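Endoglucanase, glycoside hydrolase family 5 protein (Cytophaga hutchinsonii, PDB 5IHS) probably hydrolyses internal beta-1,4-glucosidic bonds of cellulose as a family 5 endoglucanase, in the service of growth on crystalline cellulose. Local coordinates at residues W282-K287 with S292-A297; G177-I182 with N208-Q213; E108-A113 with P151-E156; Y158-Q163 with V246-T251. All blocks are in the same frame, centred on the assembly; numbering follows the deposited sequence.

Interaction 1: W282-K287 with S292-A297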
loop_
_atom_site.group_PDB
_atom_site.type_symbol
_atom_site.label_atom_id
_atom_site.label_comp_id
_atom_site.label_asym_id
_atom_site.label_seq_id
_atom_site.Cartn_x
_atom_site.Cartn_y
_atom_site.Cartn_z
ATOM N N TRP A 282 -3.062 3.201 -7.321
ATOM C CA TRP A 282 -3.016 4.651 -7.166
ATOM C C TRP A 282 -3.887 5.277 -8.251
ATOM O O TRP A 282 -3.560 5.123 -9.440
ATOM C CB TRP A 282 -1.574 5.105 -7.339
ATOM C CG TRP A 282 -1.303 6.555 -7.090
ATOM C CD1 TRP A 282 -1.250 7.549 -8.021
ATOM C CD2 TRP A 282 -1.021 7.168 -5.828
ATOM N NE1 TRP A 282 -0.948 8.739 -7.418
ATOM C CE2 TRP A 282 -0.795 8.538 -6.075
ATOM C CE3 TRP A 282 -0.939 6.694 -4.512
ATOM C CZ2 TRP A 282 -0.481 9.438 -5.054
ATOM C CZ3 TRP A 282 -0.627 7.589 -3.501
ATOM C CH2 TRP A 282 -0.386 8.943 -3.782
ATOM N N SER A 283 -4.971 5.981 -7.909
ATOM C CA SER A 283 -5.431 6.239 -6.550
ATOM C C SER A 283 -6.874 6.722 -6.554
ATOM O O SER A 283 -7.415 7.132 -7.586
ATOM C CB SER A 283 -4.602 7.332 -5.862
ATOM O OG SER A 283 -4.932 8.622 -6.354
ATOM N N ILE A 284 -7.462 6.732 -5.358
ATOM C CA ILE A 284 -8.693 7.470 -5.088
ATOM C C ILE A 284 -8.327 8.951 -4.969
ATOM O O ILE A 284 -7.874 9.439 -3.933
ATOM C CB ILE A 284 -9.413 6.941 -3.848
ATOM C CG1 ILE A 284 -9.785 5.454 -4.027
ATOM C CG2 ILE A 284 -10.621 7.795 -3.530
ATOM C CD1 ILE A 284 -10.755 5.157 -5.159
ATOM N N ALA A 285 -8.499 9.658 -6.077
ATOM C CA ALA A 285 -8.258 11.082 -6.201
ATOM C C ALA A 285 -9.101 11.535 -7.366
ATOM O O ALA A 285 -9.377 10.749 -8.273
ATOM C CB ALA A 285 -6.798 11.377 -6.544
ATOM N N ASP A 286 -9.493 12.807 -7.348
ATOM C CA ASP A 286 -10.282 13.375 -8.433
ATOM C C ASP A 286 -9.488 14.383 -9.255
ATOM O O ASP A 286 -10.072 15.192 -9.978
ATOM C CB ASP A 286 -11.586 13.973 -7.905
ATOM C CG ASP A 286 -11.391 15.284 -7.189
ATOM O OD1 ASP A 286 -10.314 15.463 -6.575
ATOM O OD2 ASP A 286 -12.327 16.120 -7.232
ATOM N N LYS A 287 -8.165 14.332 -9.166
ATOM C CA LYS A 287 -7.307 15.152 -10.006
ATOM C C LYS A 287 -7.502 14.755 -11.471
ATOM O O LYS A 287 -7.653 13.567 -11.773
ATOM C CB LYS A 287 -5.855 14.902 -9.582
ATOM C CG LYS A 287 -4.787 15.643 -10.351
ATOM C CD LYS A 287 -3.413 15.470 -9.703
ATOM C CE LYS A 287 -2.368 16.303 -10.426
ATOM N NZ LYS A 287 -1.012 16.131 -9.852
ATOM N N SER A 292 -5.953 8.911 -11.785
ATOM C CA SER A 292 -7.086 9.061 -10.886
ATOM C C SER A 292 -8.171 8.067 -11.251
ATOM O O SER A 292 -8.508 7.900 -12.421
ATOM C CB SER A 292 -7.654 10.461 -10.986
ATOM O OG SER A 292 -6.716 11.390 -10.487
ATOM N N ALA A 293 -8.750 7.439 -10.230
ATOM C CA ALA A 293 -9.793 6.434 -10.428
ATOM C C ALA A 293 -11.180 7.035 -10.642
ATOM O O ALA A 293 -12.073 6.353 -11.165
ATOM C CB ALA A 293 -9.848 5.512 -9.212
ATOM N N ILE A 294 -11.387 8.274 -10.202
ATOM C CA ILE A 294 -12.702 8.900 -10.210
ATOM C C ILE A 294 -12.584 10.284 -10.849
ATOM O O ILE A 294 -11.511 10.888 -10.872
ATOM C CB ILE A 294 -13.323 8.943 -8.788
ATOM C CG1 ILE A 294 -12.452 9.778 -7.840
ATOM C CG2 ILE A 294 -13.538 7.520 -8.271
ATOM C CD1 ILE A 294 -12.905 9.775 -6.366
ATOM N N VAL A 295 -13.697 10.768 -11.400
ATOM C CA VAL A 295 -13.718 12.020 -12.159
ATOM C C VAL A 295 -13.657 13.236 -11.240
ATOM O O VAL A 295 -13.981 13.143 -10.050
ATOM C CB VAL A 295 -14.961 12.110 -13.058
ATOM C CG1 VAL A 295 -15.005 10.955 -14.031
ATOM C CG2 VAL A 295 -16.242 12.174 -12.228
ATOM N N PRO A 296 -13.294 14.408 -11.763
ATOM C CA PRO A 296 -13.306 15.626 -10.942
ATOM C C PRO A 296 -14.645 15.824 -10.248
ATOM O O PRO A 296 -15.709 15.677 -10.849
ATOM C CB PRO A 296 -12.997 16.730 -11.958
ATOM C CG PRO A 296 -12.108 16.028 -12.946
ATOM C CD PRO A 296 -12.712 14.661 -13.095
ATOM N N ALA A 297 -14.571 16.140 -8.953
ATOM C CA ALA A 297 -15.711 16.411 -8.081
ATOM C C ALA A 297 -16.479 15.154 -7.679
ATOM O O ALA A 297 -17.542 15.263 -7.063
ATOM C CB ALA A 297 -16.668 17.472 -8.640
HETATM O O HOH W 1 -10.140 12.456 -12.654
#

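Interaction 2: G177-I182 with N208-Q213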
loop_
_atom_site.group_PDB
_atom_site.type_symbol
_atom_site.label_atom_id
_atom_site.label_comp_id
_atom_site.label_asym_id
_atom_site.label_seq_id
_atom_site.Cartn_x
_atom_site.Cartn_y
_atom_site.Cartn_z
ATOM N N GLY A 177 15.583 1.408 12.503
ATOM C CA GLY A 177 15.233 2.239 13.643
ATOM C C GLY A 177 13.733 2.335 13.854
ATOM O O GLY A 177 13.249 2.293 14.987
ATOM N N VAL A 178 12.976 2.479 12.763
ATOM C CA VAL A 178 11.520 2.551 12.870
ATOM C C VAL A 178 10.930 1.199 13.268
ATOM O O VAL A 178 10.012 1.124 14.093
ATOM C CB VAL A 178 10.902 3.096 11.569
ATOM C CG1 VAL A 178 9.377 3.064 11.643
ATOM C CG2 VAL A 178 11.370 4.525 11.312
ATOM N N ILE A 179 11.436 0.109 12.685
ATOM C CA ILE A 179 10.951 -1.224 13.043
ATOM C C ILE A 179 11.099 -1.471 14.542
ATOM O O ILE A 179 10.188 -1.992 15.193
ATOM C CB ILE A 179 11.664 -2.299 12.200
ATOM C CG1 ILE A 179 11.240 -2.192 10.724
ATOM C CG2 ILE A 179 11.378 -3.701 12.732
ATOM C CD1 ILE A 179 12.164 -2.934 9.783
ATOM N N THR A 180 12.262 -1.139 15.107
ATOM C CA THR A 180 12.454 -1.341 16.539
ATOM C C THR A 180 11.390 -0.603 17.336
ATOM O O THR A 180 10.847 -1.138 18.308
ATOM C CB THR A 180 13.857 -0.889 16.939
ATOM O OG1 THR A 180 14.817 -1.709 16.266
ATOM C CG2 THR A 180 14.065 -1.010 18.443
ATOM N N LYS A 181 11.080 0.630 16.943
ATOM C CA LYS A 181 10.055 1.397 17.643
ATOM C C LYS A 181 8.676 0.752 17.516
ATOM O O LYS A 181 7.927 0.669 18.498
ATOM C CB LYS A 181 10.046 2.838 17.147
ATOM C CG LYS A 181 11.283 3.633 17.542
ATOM C CD LYS A 181 11.263 4.030 19.015
ATOM C CE LYS A 181 12.458 4.885 19.389
ATOM N NZ LYS A 181 13.674 4.068 19.484
ATOM N N ILE A 182 8.313 0.296 16.317
ATOM C CA ILE A 182 7.024 -0.370 16.139
ATOM C C ILE A 182 6.935 -1.611 17.017
ATOM O O ILE A 182 5.909 -1.869 17.663
ATOM C CB ILE A 182 6.815 -0.721 14.656
ATOM C CG1 ILE A 182 6.608 0.551 13.831
ATOM C CG2 ILE A 182 5.621 -1.651 14.492
ATOM C CD1 ILE A 182 6.634 0.314 12.332
ATOM N N ASN A 208 20.662 -7.785 0.889
ATOM C CA ASN A 208 20.999 -7.412 2.260
ATOM C C ASN A 208 19.711 -7.162 3.022
ATOM O O ASN A 208 19.403 -6.022 3.408
ATOM C CB ASN A 208 21.900 -6.183 2.291
ATOM C CG ASN A 208 22.320 -5.814 3.701
ATOM O OD1 ASN A 208 22.304 -6.647 4.621
ATOM N ND2 ASN A 208 22.689 -4.559 3.881
ATOM N N PRO A 209 18.935 -8.215 3.267
ATOM C CA PRO A 209 17.612 -8.032 3.859
ATOM C C PRO A 209 17.681 -7.668 5.331
ATOM O O PRO A 209 18.681 -7.868 6.027
ATOM C CB PRO A 209 16.955 -9.401 3.665
ATOM C CG PRO A 209 18.113 -10.362 3.634
ATOM C CD PRO A 209 19.172 -9.620 2.887
ATOM N N ILE A 210 16.569 -7.114 5.799
ATOM C CA ILE A 210 16.352 -6.884 7.221
ATOM C C ILE A 210 15.957 -8.223 7.832
ATOM O O ILE A 210 14.881 -8.755 7.553
ATOM C CB ILE A 210 15.274 -5.821 7.446
ATOM C CG1 ILE A 210 15.755 -4.479 6.886
ATOM C CG2 ILE A 210 14.960 -5.691 8.932
ATOM C CD1 ILE A 210 14.656 -3.445 6.725
ATOM N N THR A 211 16.843 -8.780 8.645
ATOM C CA THR A 211 16.694 -10.142 9.165
ATOM C C THR A 211 15.888 -10.098 10.462
ATOM O O THR A 211 16.373 -10.359 11.568
ATOM C CB THR A 211 18.068 -10.791 9.314
ATOM O OG1 THR A 211 18.941 -9.899 10.009
ATOM C CG2 THR A 211 18.671 -11.093 7.933
ATOM N N ARG A 212 14.617 -9.723 10.292
ATOM C CA ARG A 212 13.655 -9.589 11.374
ATOM C C ARG A 212 12.333 -10.196 10.914
ATOM O O ARG A 212 12.087 -10.361 9.716
ATOM C CB ARG A 212 13.472 -8.113 11.779
ATOM C CG ARG A 212 14.782 -7.436 12.184
ATOM C CD ARG A 212 14.607 -5.982 12.588
ATOM N NE ARG A 212 15.893 -5.378 12.922
ATOM C CZ ARG A 212 16.043 -4.151 13.404
ATOM N NH1 ARG A 212 14.985 -3.388 13.617
ATOM N NH2 ARG A 212 17.254 -3.681 13.668
ATOM N N GLN A 213 11.478 -10.528 11.879
ATOM C CA GLN A 213 10.225 -11.199 11.574
ATOM C C GLN A 213 9.240 -10.290 10.837
ATOM O O GLN A 213 9.090 -9.116 11.170
ATOM C CB GLN A 213 9.609 -11.645 12.898
ATOM C CG GLN A 213 8.352 -12.469 12.778
ATOM C CD GLN A 213 8.620 -13.875 12.273
ATOM O OE1 GLN A 213 9.655 -14.473 12.588
ATOM N NE2 GLN A 213 7.685 -14.411 11.486
#

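Interaction 3: E108-A113 with P151-E156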
loop_
_atom_site.group_PDB
_atom_site.type_symbol
_atom_site.label_atom_id
_atom_site.label_comp_id
_atom_site.label_asym_id
_atom_site.label_seq_id
_atom_site.Cartn_x
_atom_site.Cartn_y
_atom_site.Cartn_z
ATOM N N GLU A 108 -8.646 8.123 10.952
ATOM C CA GLU A 108 -10.024 7.950 10.520
ATOM C C GLU A 108 -10.140 6.774 9.558
ATOM O O GLU A 108 -11.078 5.973 9.651
ATOM C CB GLU A 108 -10.536 9.242 9.896
ATOM C CG GLU A 108 -12.020 9.206 9.550
ATOM C CD GLU A 108 -12.959 9.116 10.781
ATOM O OE1 GLU A 108 -12.479 9.252 11.923
ATOM O OE2 GLU A 108 -14.184 8.900 10.595
ATOM N N VAL A 109 -9.184 6.638 8.637
ATOM C CA VAL A 109 -9.203 5.524 7.697
ATOM C C VAL A 109 -8.917 4.204 8.406
ATOM O O VAL A 109 -9.582 3.196 8.149
ATOM C CB VAL A 109 -8.241 5.809 6.528
ATOM C CG1 VAL A 109 -8.066 4.584 5.641
ATOM C CG2 VAL A 109 -8.770 7.002 5.720
ATOM N N VAL A 110 -7.912 4.179 9.281
ATOM C CA VAL A 110 -7.623 2.972 10.054
ATOM C C VAL A 110 -8.843 2.546 10.857
ATOM O O VAL A 110 -9.220 1.365 10.863
ATOM C CB VAL A 110 -6.396 3.189 10.961
ATOM C CG1 VAL A 110 -6.220 2.015 11.921
ATOM C CG2 VAL A 110 -5.142 3.401 10.124
ATOM N N ASN A 111 -9.467 3.500 11.556
ATOM C CA ASN A 111 -10.626 3.178 12.380
ATOM C C ASN A 111 -11.745 2.593 11.531
ATOM O O ASN A 111 -12.439 1.655 11.950
ATOM C CB ASN A 111 -11.108 4.432 13.111
ATOM C CG ASN A 111 -10.199 4.829 14.265
ATOM O OD1 ASN A 111 -9.305 4.082 14.652
ATOM N ND2 ASN A 111 -10.448 6.006 14.838
ATOM N N ALA A 112 -11.951 3.149 10.340
ATOM C CA ALA A 112 -12.994 2.643 9.459
ATOM C C ALA A 112 -12.661 1.249 8.955
ATOM O O ALA A 112 -13.542 0.393 8.862
ATOM C CB ALA A 112 -13.191 3.592 8.281
ATOM N N ALA A 113 -11.398 1.001 8.597
ATOM C CA ALA A 113 -11.012 -0.342 8.174
ATOM C C ALA A 113 -11.253 -1.357 9.283
ATOM O O ALA A 113 -11.693 -2.485 9.019
ATOM C CB ALA A 113 -9.547 -0.358 7.745
ATOM N N PRO A 151 -5.328 -6.943 14.169
ATOM C CA PRO A 151 -4.784 -7.672 13.007
ATOM C C PRO A 151 -4.901 -6.932 11.689
ATOM O O PRO A 151 -4.245 -7.322 10.710
ATOM C CB PRO A 151 -5.608 -8.964 12.987
ATOM C CG PRO A 151 -6.911 -8.576 13.659
ATOM C CD PRO A 151 -6.510 -7.620 14.747
ATOM N N ASN A 152 -5.711 -5.883 11.623
ATOM C CA ASN A 152 -5.932 -5.187 10.357
ATOM C C ASN A 152 -4.708 -4.416 9.873
ATOM O O ASN A 152 -4.661 -4.053 8.695
ATOM C CB ASN A 152 -7.058 -4.162 10.529
ATOM C CG ASN A 152 -8.307 -4.750 11.136
ATOM O OD1 ASN A 152 -8.289 -5.236 12.273
ATOM N ND2 ASN A 152 -9.426 -4.658 10.409
ATOM N N ILE A 153 -3.765 -4.106 10.760
ATOM C CA ILE A 153 -2.743 -3.090 10.503
ATOM C C ILE A 153 -1.565 -3.667 9.729
ATOM O O ILE A 153 -0.988 -4.686 10.122
ATOM C CB ILE A 153 -2.229 -2.509 11.829
ATOM C CG1 ILE A 153 -3.370 -2.093 12.777
ATOM C CG2 ILE A 153 -1.213 -1.392 11.561
ATOM C CD1 ILE A 153 -4.232 -1.001 12.251
ATOM N N ILE A 154 -1.152 -2.942 8.688
ATOM C CA ILE A 154 0.101 -3.138 7.963
ATOM C C ILE A 154 0.814 -1.786 7.953
ATOM O O ILE A 154 0.196 -0.762 7.646
ATOM C CB ILE A 154 -0.177 -3.605 6.516
ATOM C CG1 ILE A 154 -0.951 -4.932 6.513
ATOM C CG2 ILE A 154 1.121 -3.715 5.719
ATOM C CD1 ILE A 154 -1.604 -5.246 5.181
ATOM N N TYR A 155 2.096 -1.767 8.326
ATOM C CA TYR A 155 2.867 -0.529 8.352
ATOM C C TYR A 155 3.728 -0.420 7.101
ATOM O O TYR A 155 4.335 -1.404 6.678
ATOM C CB TYR A 155 3.782 -0.477 9.574
ATOM C CG TYR A 155 3.077 -0.655 10.894
ATOM C CD1 TYR A 155 2.526 0.425 11.563
ATOM C CD2 TYR A 155 2.972 -1.903 11.480
ATOM C CE1 TYR A 155 1.889 0.261 12.782
ATOM C CE2 TYR A 155 2.340 -2.077 12.703
ATOM C CZ TYR A 155 1.803 -0.994 13.348
ATOM O OH TYR A 155 1.154 -1.133 14.556
ATOM N N GLU A 156 3.826 0.784 6.530
ATOM C CA GLU A 156 4.667 1.053 5.362
ATOM C C GLU A 156 5.520 2.273 5.708
ATOM O O GLU A 156 5.045 3.411 5.717
ATOM C CB GLU A 156 3.805 1.241 4.116
ATOM C CG GLU A 156 4.612 1.615 2.883
ATOM C CD GLU A 156 3.775 1.781 1.629
ATOM O OE1 GLU A 156 2.526 1.751 1.710
ATOM O OE2 GLU A 156 4.392 1.933 0.535
#

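Interaction 4: Y158-Q163 with V246-T251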
loop_
_atom_site.group_PDB
_atom_site.type_symbol
_atom_site.label_atom_id
_atom_site.label_comp_id
_atom_site.label_asym_id
_atom_site.label_seq_id
_atom_site.Cartn_x
_atom_site.Cartn_y
_atom_site.Cartn_z
ATOM N N TYR A 158 8.341 3.822 4.517
ATOM C CA TYR A 158 9.068 4.737 3.623
ATOM C C TYR A 158 8.573 4.490 2.190
ATOM O O TYR A 158 9.161 3.690 1.462
ATOM C CB TYR A 158 10.569 4.496 3.736
ATOM C CG TYR A 158 11.484 5.520 3.086
ATOM C CD1 TYR A 158 11.018 6.435 2.153
ATOM C CD2 TYR A 158 12.835 5.555 3.418
ATOM C CE1 TYR A 158 11.878 7.350 1.563
ATOM C CE2 TYR A 158 13.696 6.464 2.839
ATOM C CZ TYR A 158 13.212 7.359 1.910
ATOM O OH TYR A 158 14.030 8.281 1.298
ATOM N N ASN A 159 7.525 5.220 1.783
ATOM C CA ASN A 159 6.896 5.031 0.477
ATOM C C ASN A 159 7.883 4.784 -0.665
ATOM O O ASN A 159 7.897 3.688 -1.247
ATOM C CB ASN A 159 6.046 6.265 0.175
ATOM C CG ASN A 159 5.509 6.277 -1.241
ATOM O OD1 ASN A 159 4.992 5.276 -1.716
ATOM N ND2 ASN A 159 5.649 7.403 -1.939
ATOM N N GLU A 160 8.670 5.809 -1.013
ATOM C CA GLU A 160 9.473 5.795 -2.237
ATOM C C GLU A 160 10.793 6.515 -2.027
ATOM O O GLU A 160 10.934 7.710 -2.343
ATOM C CB GLU A 160 8.726 6.403 -3.417
ATOM C CG GLU A 160 7.785 5.434 -4.083
ATOM C CD GLU A 160 7.137 5.987 -5.336
ATOM O OE1 GLU A 160 7.472 7.129 -5.740
ATOM O OE2 GLU A 160 6.304 5.276 -5.942
ATOM N N PRO A 161 11.801 5.814 -1.530
ATOM C CA PRO A 161 13.163 6.337 -1.620
ATOM C C PRO A 161 13.477 6.724 -3.063
ATOM O O PRO A 161 12.970 6.127 -4.014
ATOM C CB PRO A 161 14.024 5.162 -1.142
ATOM C CG PRO A 161 13.090 4.314 -0.302
ATOM C CD PRO A 161 11.758 4.448 -0.985
ATOM N N LEU A 162 14.320 7.738 -3.222
ATOM C CA LEU A 162 14.701 8.236 -4.536
ATOM C C LEU A 162 15.789 7.357 -5.161
ATOM O O LEU A 162 16.304 6.420 -4.550
ATOM C CB LEU A 162 15.153 9.690 -4.418
ATOM C CG LEU A 162 14.071 10.626 -3.874
ATOM C CD1 LEU A 162 14.620 12.033 -3.730
ATOM C CD2 LEU A 162 12.836 10.624 -4.764
ATOM N N GLN A 163 16.125 7.655 -6.416
ATOM C CA GLN A 163 17.204 6.920 -7.063
ATOM C C GLN A 163 18.526 7.088 -6.312
ATOM O O GLN A 163 19.349 6.164 -6.288
ATOM C CB GLN A 163 17.336 7.382 -8.509
ATOM C CG GLN A 163 18.228 6.499 -9.342
ATOM C CD GLN A 163 18.466 7.065 -10.724
ATOM O OE1 GLN A 163 17.797 8.014 -11.153
ATOM N NE2 GLN A 163 19.416 6.483 -11.437
ATOM N N VAL A 246 3.144 -4.949 -3.513
ATOM C CA VAL A 246 2.927 -3.811 -4.401
ATOM C C VAL A 246 1.980 -2.849 -3.686
ATOM O O VAL A 246 0.755 -2.889 -3.856
ATOM C CB VAL A 246 2.434 -4.249 -5.788
ATOM C CG1 VAL A 246 2.067 -3.035 -6.635
ATOM C CG2 VAL A 246 3.516 -5.056 -6.488
ATOM N N THR A 247 2.541 -1.967 -2.854
ATOM C CA THR A 247 1.685 -1.043 -2.125
ATOM C C THR A 247 1.157 0.063 -3.013
ATOM O O THR A 247 0.247 0.781 -2.588
ATOM C CB THR A 247 2.388 -0.447 -0.901
ATOM O OG1 THR A 247 3.520 0.290 -1.350
ATOM C CG2 THR A 247 2.810 -1.529 0.107
ATOM N N GLU A 248 1.698 0.212 -4.222
ATOM C CA GLU A 248 1.213 1.214 -5.157
ATOM C C GLU A 248 1.539 0.776 -6.577
ATOM O O GLU A 248 2.693 0.430 -6.881
ATOM C CB GLU A 248 1.880 2.565 -4.879
ATOM C CG GLU A 248 1.218 3.721 -5.568
ATOM C CD GLU A 248 1.999 5.014 -5.388
ATOM O OE1 GLU A 248 2.223 5.426 -4.219
ATOM O OE2 GLU A 248 2.388 5.600 -6.427
ATOM N N TYR A 249 0.543 0.836 -7.458
ATOM C CA TYR A 249 0.791 0.687 -8.888
ATOM C C TYR A 249 -0.220 1.549 -9.623
ATOM O O TYR A 249 -1.310 1.828 -9.123
ATOM C CB TYR A 249 0.706 -0.789 -9.371
ATOM C CG TYR A 249 -0.719 -1.287 -9.433
ATOM C CD1 TYR A 249 -1.351 -1.766 -8.294
ATOM C CD2 TYR A 249 -1.449 -1.263 -10.621
ATOM C CE1 TYR A 249 -2.676 -2.180 -8.321
ATOM C CE2 TYR A 249 -2.777 -1.673 -10.658
ATOM C CZ TYR A 249 -3.389 -2.122 -9.503
ATOM O OH TYR A 249 -4.706 -2.499 -9.564
ATOM N N GLY A 250 0.133 1.945 -10.840
ATOM C CA GLY A 250 -0.779 2.631 -11.721
ATOM C C GLY A 250 -1.171 1.789 -12.928
ATOM O O GLY A 250 -0.755 0.648 -13.095
ATOM N N THR A 251 -1.980 2.403 -13.789
ATOM C CA THR A 251 -2.356 1.812 -15.072
ATOM C C THR A 251 -1.726 2.553 -16.251
ATOM O O THR A 251 -2.041 2.243 -17.407
ATOM C CB THR A 251 -3.872 1.840 -15.234
ATOM O OG1 THR A 251 -4.294 3.208 -15.189
ATOM C CG2 THR A 251 -4.571 1.021 -14.148
HETATM O O HOH W 2 4.330 7.120 -4.554
#

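Interaction 1: W282-K287 with S292-A297
A293 N donates to S283 O at 3.0 Å, a backbone-to-backbone hydrogen bond with the donor standing almost in line with the carbonyl. Two further hydrogen bonds use a side chain. S292 OG donates to K287 O at 2.7 Å, tilted 22° from the plane of that carbonyl, and A297 N donates to D286 OD2 at 2.8 Å, meeting the anti lone pair of the carboxylate. A chi1 of 75°, which sets CG between the backbone N and the carbonyl carbon, turns the D286 carboxylate toward A297. With an alanine at D286, A297 N would probably lose this acceptor and the exposed end of the loop would be freer to move. A water adds a bridge, donating to K287 O and, at 2.7 Å, to I294 O, so two donors converge on the K287 carbonyl. All this lies where the eighth strand of the TIM barrel ends, just past the cis peptide between W282 and S283, and 292-297 belongs to the loop leading on to helix 311-329. Apolar contact is lighter: I284 CD1 lies 4.2 Å from A293 CB, while the I284 CG2 branch meets I294 CD1 at 4.1 Å with the side chains crossing at a slant. The backbone of the outer end adds a CA-H...O contact from P296 CA to D286 O, 3.4 Å long.

Interaction 2: G177-I182 with N208-Q213
I179 and I210 adopt nearly the same rotamer, chi1 -68° and -64°, each with CG1 opposite its own carbonyl carbon and the chain then running straight to CD1. The two side chains reach for each other tip to tip, with I179 CD1 to I210 CD1 at 4.0 Å. The other branch of I179 serves a second partner: its CG2 methyl sits in the guanidinium plane of R212, at the edge, 3.7 Å from NH1. R212 was modelled in two conformers, and these contacts hold for one of them, extended from CG to NE, a length that carries NH1 from the loop to helix 167-185, where the backbone carbonyl of E176 accepts its hydrogen bond; the same carbonyl also accepts one from T180 OG1, which lies 3.1 Å from R212 NH1. A glycine in place of I179 is likely to leave I210 CD1 without its apolar mate and a gap beside the arginine's NH1. In the TIM barrel the contact joins the helix after the fourth strand to the loop entering strand 215-221, with I191 and V193 of the fifth strand closing the hydrophobic floor. The chemistry is therefore divided: aliphatic tips seal the buried side, while an exposed arginine sets its guanidinium edge against I179 and ties the rim to a helix carbonyl.

Interaction 3: E108-A113 with P151-E156
V110 and I153 form the tight part of this contact, their side chains crossing at about a right angle, with V110 CG1 only 3.6 Å from I153 CD1. On V110, chi1 of 171° sets CG1 anti to the backbone N and aims that methyl at the strand; on I153, CG1 leaves opposite the carbonyl carbon, and the further turn at chi2, -63°, brings CD1 round to the helix although the CB of this residue does not face it. The other branch, I153 CG2, rests over one face of the Y155 ring, toward its rim. Y147 of helix 133-147 touches both V110 and I153, and I122 packs on V110, so the pair is enclosed by its neighbours.

The other end, near A113, is looser, though all four touching residues are buried and the contrast is one of closeness. The CA atoms of A113 and N152 are 7.4 Å apart, the small A113 side chain faces N152 without touching it, and N152 ND2 stays 3.4 Å from A113 O. The firm partner of that amide is the carbonyl of I118, just before strand 119-125.

Helix 99-116 of the TIM barrel here lies outside the sheet and reaches across the third strand, 119-125, to the fourth, 153-156. The chemistry follows that layering: methyl groups make the closest apolar contact of helix and strand, whereas the A113-N152 end, equally buried, is packed less closely and is polar, its buried ND2 having an acceptor in I118 O.

Interaction 4: Y158-Q163 with V246-T251
E160 and E248 present their carboxylates to each other across the barrel mouth, OE2 to OE2 at 4.0 Å, with the two planes 35° apart. Both are extended beyond CG, but they start differently: E248 has CG anti to its backbone N (chi1 -166°), whereas in E160 CG lies beside the N. These torsions carry both carboxylates into the same space, where the side chains cross at about a right angle. N159 reaches the same place with its CG anti to the N. Its amide lies within 24° of the E248 carboxylate plane, and N159 OD1 stands 3.7 Å from E248 OE1. A water joins them, accepting from N159 ND2 at 2.9 Å and donating to E248 OE1 at 2.7 Å. Second-shell residues fix the ends: H220 ND1 hydrogen-bonds to E160 OE2, Y222 OH hydrogen-bonds to E248 OE2, and R85 makes a salt bridge with E248 OE1. The N159-E160 pair just after the fourth strand, facing a glutamate on the seventh, is the signature of clan GH-A TIM-barrel glycosidases, and the proline that follows, P161, is familiar from family 5, so E160 and E248 are consistent with the acid/base and nucleophile of a retaining family 5 active site.

Overall arrangement
Interactions 3 and 4 are buried, interactions 1 and 2 partly so and farther from the chain's centre, on opposite sides of it. Interactions 1, 3 and 4 share the barrel sheet: W282 of interaction 1 packs its ring on E248 of interaction 4, its backbone N probably hydrogen-bonds to Y249 O next door, and E156 of interaction 3 reaches T247 of interaction 4. Interaction 2 joins interaction 3 through I182 on Y155, on the outside of the barrel. Chemistry follows place: methyl contacts fill the helix layer in interaction 3 and, beside an arginine, in interaction 2; carboxylates and water gather at the mouth in interaction 4; backbone-rich hydrogen bonding orders the loop of interaction 1.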